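Local coordinates for RNA-dependent RNA polymerase (Taggert virus, PDB 6DX3), which probably cleaves ubiquitin from host proteins through its viral OTU domain, a cysteine protease with deubiquitinase activity, at residues I61-W73 with D85-E98. Sequence-based numbering, arbitrary orientation.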
loop_
_atom_site.group_PDB
_atom_site.type_symbol
_atom_site.label_atom_id
_atom_site.label_comp_id
_atom_site.label_asym_id
_atom_site.label_seq_id
_atom_site.Cartn_x
_atom_site.Cartn_y
_atom_site.Cartn_z
ATOM N N ILE A 61 -0.914 11.369 4.280
ATOM C CA ILE A 61 -0.653 10.442 3.185
ATOM C C ILE A 61 -1.441 10.835 1.946
ATOM O O ILE A 61 -0.901 10.866 0.833
ATOM C CB ILE A 61 -0.978 9.004 3.631
ATOM C CG1 ILE A 61 -0.127 8.622 4.842
ATOM C CG2 ILE A 61 -0.759 8.019 2.495
ATOM C CD1 ILE A 61 1.358 8.788 4.608
ATOM N N LYS A 62 -2.727 11.148 2.120
ATOM C CA LYS A 62 -3.604 11.430 0.987
ATOM C C LYS A 62 -3.186 12.698 0.252
ATOM O O LYS A 62 -3.279 12.768 -0.979
ATOM C CB LYS A 62 -5.048 11.535 1.481
ATOM C CG LYS A 62 -6.103 11.535 0.402
ATOM C CD LYS A 62 -7.466 11.184 0.990
ATOM C CE LYS A 62 -8.585 11.564 0.037
ATOM N NZ LYS A 62 -9.871 10.874 0.341
ATOM N N GLU A 63 -2.729 13.715 0.985
ATOM C CA GLU A 63 -2.256 14.930 0.332
ATOM C C GLU A 63 -0.991 14.664 -0.476
ATOM O O GLU A 63 -0.808 15.235 -1.558
ATOM C CB GLU A 63 -2.011 16.024 1.371
ATOM C CG GLU A 63 -3.251 16.423 2.151
ATOM C CD GLU A 63 -2.926 17.310 3.331
ATOM O OE1 GLU A 63 -1.730 17.430 3.669
ATOM O OE2 GLU A 63 -3.865 17.883 3.922
ATOM N N GLN A 64 -0.114 13.794 0.031
ATOM C CA GLN A 64 1.096 13.445 -0.699
ATOM C C GLN A 64 0.783 12.657 -1.965
ATOM O O GLN A 64 1.493 12.796 -2.966
ATOM C CB GLN A 64 2.036 12.645 0.202
ATOM C CG GLN A 64 2.705 13.469 1.292
ATOM C CD GLN A 64 3.816 14.343 0.751
ATOM O OE1 GLN A 64 4.688 13.875 0.022
ATOM N NE2 GLN A 64 3.785 15.621 1.099
ATOM N N VAL A 65 -0.265 11.829 -1.938
ATOM C CA VAL A 65 -0.636 11.054 -3.120
ATOM C C VAL A 65 -1.086 11.979 -4.245
ATOM O O VAL A 65 -0.737 11.767 -5.414
ATOM C CB VAL A 65 -1.725 10.023 -2.760
ATOM C CG1 VAL A 65 -2.337 9.419 -4.018
ATOM C CG2 VAL A 65 -1.153 8.931 -1.868
ATOM N N ARG A 66 -1.848 13.026 -3.913
ATOM C CA ARG A 66 -2.335 13.945 -4.939
ATOM C C ARG A 66 -1.186 14.650 -5.651
ATOM O O ARG A 66 -1.203 14.790 -6.880
ATOM C CB ARG A 66 -3.288 14.971 -4.324
ATOM C CG ARG A 66 -3.661 16.101 -5.278
ATOM C CD ARG A 66 -4.695 17.035 -4.673
ATOM N NE ARG A 66 -4.204 17.659 -3.450
ATOM C CZ ARG A 66 -4.977 18.258 -2.550
ATOM N NH1 ARG A 66 -6.290 18.316 -2.732
ATOM N NH2 ARG A 66 -4.437 18.792 -1.466
ATOM N N GLU A 67 -0.183 15.115 -4.900
ATOM C CA GLU A 67 0.973 15.732 -5.539
ATOM C C GLU A 67 1.839 14.694 -6.242
ATOM O O GLU A 67 2.424 14.988 -7.292
ATOM C CB GLU A 67 1.794 16.516 -4.513
ATOM C CG GLU A 67 1.139 17.821 -4.074
ATOM C CD GLU A 67 1.844 18.476 -2.904
ATOM O OE1 GLU A 67 3.055 18.764 -3.017
ATOM O OE2 GLU A 67 1.184 18.703 -1.867
ATOM N N ALA A 68 1.929 13.482 -5.688
ATOM C CA ALA A 68 2.658 12.415 -6.365
ATOM C C ALA A 68 2.011 12.070 -7.700
ATOM O O ALA A 68 2.707 11.802 -8.686
ATOM C CB ALA A 68 2.735 11.177 -5.475
ATOM N N ALA A 69 0.675 12.068 -7.748
ATOM C CA ALA A 69 -0.025 11.819 -9.004
ATOM C C ALA A 69 0.291 12.895 -10.036
ATOM O O ALA A 69 0.550 12.589 -11.205
ATOM C CB ALA A 69 -1.532 11.743 -8.759
ATOM N N GLY A 70 0.284 14.161 -9.620
ATOM C CA GLY A 70 0.601 15.236 -10.543
ATOM C C GLY A 70 2.034 15.207 -11.038
ATOM O O GLY A 70 2.322 15.696 -12.134
ATOM N N LEU A 71 2.947 14.634 -10.248
ATOM C CA LEU A 71 4.355 14.600 -10.635
ATOM C C LEU A 71 4.667 13.433 -11.563
ATOM O O LEU A 71 5.512 13.558 -12.458
ATOM C CB LEU A 71 5.241 14.516 -9.392
ATOM C CG LEU A 71 5.419 15.741 -8.488
ATOM C CD1 LEU A 71 5.948 15.305 -7.134
ATOM C CD2 LEU A 71 6.361 16.748 -9.119
ATOM N N PHE A 72 4.006 12.292 -11.367
ATOM C CA PHE A 72 4.427 11.042 -11.989
ATOM C C PHE A 72 3.367 10.433 -12.900
ATOM O O PHE A 72 3.554 9.303 -13.366
ATOM C CB PHE A 72 4.819 10.024 -10.913
ATOM C CG PHE A 72 5.973 10.460 -10.047
ATOM C CD1 PHE A 72 7.268 10.463 -10.545
ATOM C CD2 PHE A 72 5.765 10.847 -8.735
ATOM C CE1 PHE A 72 8.329 10.852 -9.754
ATOM C CE2 PHE A 72 6.822 11.241 -7.937
ATOM C CZ PHE A 72 8.107 11.244 -8.447
ATOM N N TRP A 73 2.272 11.147 -13.175
ATOM C CA TRP A 73 1.188 10.569 -13.963
ATOM C C TRP A 73 1.675 10.112 -15.334
ATOM O O TRP A 73 1.394 8.986 -15.762
ATOM C CB TRP A 73 0.047 11.575 -14.117
ATOM C CG TRP A 73 -1.115 11.035 -14.904
ATOM C CD1 TRP A 73 -1.310 11.129 -16.253
ATOM C CD2 TRP A 73 -2.238 10.308 -14.386
ATOM N NE1 TRP A 73 -2.485 10.512 -16.605
ATOM C CE2 TRP A 73 -3.073 10.001 -15.477
ATOM C CE3 TRP A 73 -2.619 9.893 -13.106
ATOM C CZ2 TRP A 73 -4.264 9.296 -15.329
ATOM C CZ3 TRP A 73 -3.802 9.195 -12.960
ATOM C CH2 TRP A 73 -4.611 8.901 -14.068
ATOM N N ASP A 85 -8.205 10.359 -16.968
ATOM C CA ASP A 85 -7.082 11.273 -17.063
ATOM C C ASP A 85 -6.756 11.791 -15.662
ATOM O O ASP A 85 -7.411 11.441 -14.678
ATOM C CB ASP A 85 -7.379 12.410 -18.045
ATOM C CG ASP A 85 -8.608 13.213 -17.667
ATOM O OD1 ASP A 85 -9.308 12.835 -16.706
ATOM O OD2 ASP A 85 -8.876 14.229 -18.339
ATOM N N LEU A 86 -5.729 12.638 -15.573
ATOM C CA LEU A 86 -5.275 13.101 -14.266
ATOM C C LEU A 86 -6.349 13.924 -13.560
ATOM O O LEU A 86 -6.584 13.746 -12.360
ATOM C CB LEU A 86 -3.985 13.906 -14.416
ATOM C CG LEU A 86 -3.364 14.487 -13.144
ATOM C CD1 LEU A 86 -3.087 13.400 -12.106
ATOM C CD2 LEU A 86 -2.089 15.240 -13.489
ATOM N N ASN A 87 -7.018 14.820 -14.293
ATOM C CA ASN A 87 -8.024 15.682 -13.676
ATOM C C ASN A 87 -9.198 14.872 -13.137
ATOM O O ASN A 87 -9.714 15.164 -12.053
ATOM C CB ASN A 87 -8.521 16.720 -14.681
ATOM C CG ASN A 87 -7.452 17.711 -15.069
ATOM O OD1 ASN A 87 -7.222 17.961 -16.253
ATOM N ND2 ASN A 87 -6.786 18.287 -14.073
ATOM N N GLY A 88 -9.644 13.862 -13.889
ATOM C CA GLY A 88 -10.731 13.024 -13.418
ATOM C C GLY A 88 -10.307 12.062 -12.329
ATOM O O GLY A 88 -11.100 11.731 -11.442
ATOM N N TYR A 89 -9.056 11.601 -12.374
ATOM C CA TYR A 89 -8.548 10.717 -11.332
ATOM C C TYR A 89 -8.498 11.431 -9.988
ATOM O O TYR A 89 -8.955 10.897 -8.971
ATOM C CB TYR A 89 -7.167 10.193 -11.727
ATOM C CG TYR A 89 -6.378 9.551 -10.608
ATOM C CD1 TYR A 89 -6.612 8.234 -10.232
ATOM C CD2 TYR A 89 -5.382 10.257 -9.940
ATOM C CE1 TYR A 89 -5.886 7.642 -9.218
ATOM C CE2 TYR A 89 -4.650 9.674 -8.923
ATOM C CZ TYR A 89 -4.904 8.367 -8.566
ATOM O OH TYR A 89 -4.176 7.782 -7.553
ATOM N N LEU A 90 -7.954 12.653 -9.970
ATOM C CA LEU A 90 -7.867 13.407 -8.724
ATOM C C LEU A 90 -9.249 13.760 -8.191
ATOM O O LEU A 90 -9.472 13.757 -6.975
ATOM C CB LEU A 90 -7.034 14.676 -8.933
ATOM C CG LEU A 90 -5.550 14.491 -9.268
ATOM C CD1 LEU A 90 -4.892 15.834 -9.563
ATOM C CD2 LEU A 90 -4.818 13.766 -8.144
ATOM N N ALA A 91 -10.194 14.064 -9.085
ATOM C CA ALA A 91 -11.540 14.411 -8.640
ATOM C C ALA A 91 -12.211 13.250 -7.916
ATOM O O ALA A 91 -13.077 13.468 -7.061
ATOM C CB ALA A 91 -12.390 14.863 -9.829
ATOM N N ARG A 92 -11.823 12.015 -8.238
ATOM C CA ARG A 92 -12.384 10.847 -7.571
ATOM C C ARG A 92 -11.668 10.528 -6.264
ATOM O O ARG A 92 -12.311 10.414 -5.218
ATOM C CB ARG A 92 -12.335 9.630 -8.498
ATOM C CG ARG A 92 -12.676 8.328 -7.793
ATOM C CD ARG A 92 -12.717 7.152 -8.759
ATOM N NE ARG A 92 -11.421 6.910 -9.387
ATOM C CZ ARG A 92 -10.442 6.210 -8.825
ATOM N NH1 ARG A 92 -10.608 5.685 -7.618
ATOM N NH2 ARG A 92 -9.297 6.032 -9.471
ATOM N N ILE A 93 -10.341 10.377 -6.306
ATOM C CA ILE A 93 -9.619 9.914 -5.126
ATOM C C ILE A 93 -9.569 10.970 -4.031
ATOM O O ILE A 93 -9.350 10.629 -2.864
ATOM C CB ILE A 93 -8.198 9.456 -5.500
ATOM C CG1 ILE A 93 -7.355 10.640 -5.977
ATOM C CG2 ILE A 93 -8.256 8.365 -6.558
ATOM C CD1 ILE A 93 -5.868 10.464 -5.736
ATOM N N MET A 94 -9.769 12.241 -4.371
ATOM C CA MET A 94 -9.785 13.295 -3.368
ATOM C C MET A 94 -11.129 13.427 -2.666
ATOM O O MET A 94 -11.269 14.284 -1.789
ATOM C CB MET A 94 -9.394 14.629 -4.007
ATOM C CG MET A 94 -7.920 14.715 -4.370
ATOM S SD MET A 94 -6.870 14.604 -2.911
ATOM C CE MET A 94 -6.190 12.960 -3.069
ATOM N N LYS A 95 -12.111 12.608 -3.029
ATOM C CA LYS A 95 -13.374 12.612 -2.312
ATOM C C LYS A 95 -13.166 12.086 -0.895
ATOM O O LYS A 95 -12.380 11.156 -0.687
ATOM C CB LYS A 95 -14.407 11.754 -3.038
ATOM C CG LYS A 95 -14.957 12.370 -4.310
ATOM C CD LYS A 95 -15.989 11.454 -4.948
ATOM C CE LYS A 95 -17.020 12.239 -5.742
ATOM N NZ LYS A 95 -16.409 12.918 -6.916
ATOM N N PRO A 96 -13.845 12.661 0.098
ATOM C CA PRO A 96 -13.716 12.147 1.467
ATOM C C PRO A 96 -14.220 10.717 1.565
ATOM O O PRO A 96 -15.233 10.353 0.963
ATOM C CB PRO A 96 -14.579 13.109 2.292
ATOM C CG PRO A 96 -14.715 14.337 1.442
ATOM C CD PRO A 96 -14.712 13.849 0.029
ATOM N N ASN A 97 -13.485 9.903 2.325
ATOM C CA ASN A 97 -13.813 8.501 2.592
ATOM C C ASN A 97 -13.856 7.653 1.324
ATOM O O ASN A 97 -14.522 6.612 1.297
ATOM C CB ASN A 97 -15.136 8.372 3.352
ATOM C CG ASN A 97 -14.947 8.389 4.852
ATOM O OD1 ASN A 97 -14.430 7.433 5.433
ATOM N ND2 ASN A 97 -15.364 9.475 5.489
ATOM N N GLU A 98 -13.155 8.066 0.276
ATOM C CA GLU A 98 -13.116 7.319 -0.973
ATOM C C GLU A 98 -12.022 6.260 -0.920
ATOM O O GLU A 98 -10.918 6.510 -0.427
ATOM C CB GLU A 98 -12.889 8.264 -2.152
ATOM C CG GLU A 98 -12.856 7.585 -3.511
ATOM C CD GLU A 98 -14.230 7.166 -4.005
ATOM O OE1 GLU A 98 -15.245 7.535 -3.375
ATOM O OE2 GLU A 98 -14.292 6.459 -5.031
HETATM O O HOH W 1 -9.976 8.609 1.455
HETATM O O HOH W 2 -10.715 11.499 2.752
#
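A69 sits among three side chains of helix 86-93. Its CB meets L86 CD1, L90 CD2 and the edge of the Y89 ring, with Y89 CE2 at 3.7 Å. The two helices run antiparallel, at 171°, with axes 10.8 Å apart. W73 swings its indole across the first turn of helix 86-93. L86 CA lies over the centre of one face of the six-membered ring, a CH-pi contact 4.0 Å from the centroid. W73 CZ3 rests over one face of the Y89 ring, 3.5 Å from Y89 CG, with the planes inclined at 46°. I93 CG1 lies near the rim of the opposite face. D85 N-caps this helix, its OD1 accepting from G88 N.

At the other end, V65 CG1 reaches I93 CD1. M94 is bent at both chi2 and chi3 and crosses R66 at about a right angle, with M94 SD 3.7 Å from R66 CD. M94 CE slips beside K62 CG. K62 is extended, with CG anti to the backbone N (chi1 -168°), and carries the ammonium into the turn K95-E98. K62 NZ donates to K95 O at 2.7 Å, from above the carbonyl plane. Two waters also accept from NZ and link it to E98 O and N97 N. K62 thus ties this loop to helix 57-72.

Helix 102-112 packs against both members, and Y89 OH is hydrogen-bonded to E104 on it. Helix 40-49 packs on I61 through Y42, L45 and A46, and Y42 also touches K62. The antiparallel pair lies in the helical part of the OTU fold, beyond these helices from the mixed sheet.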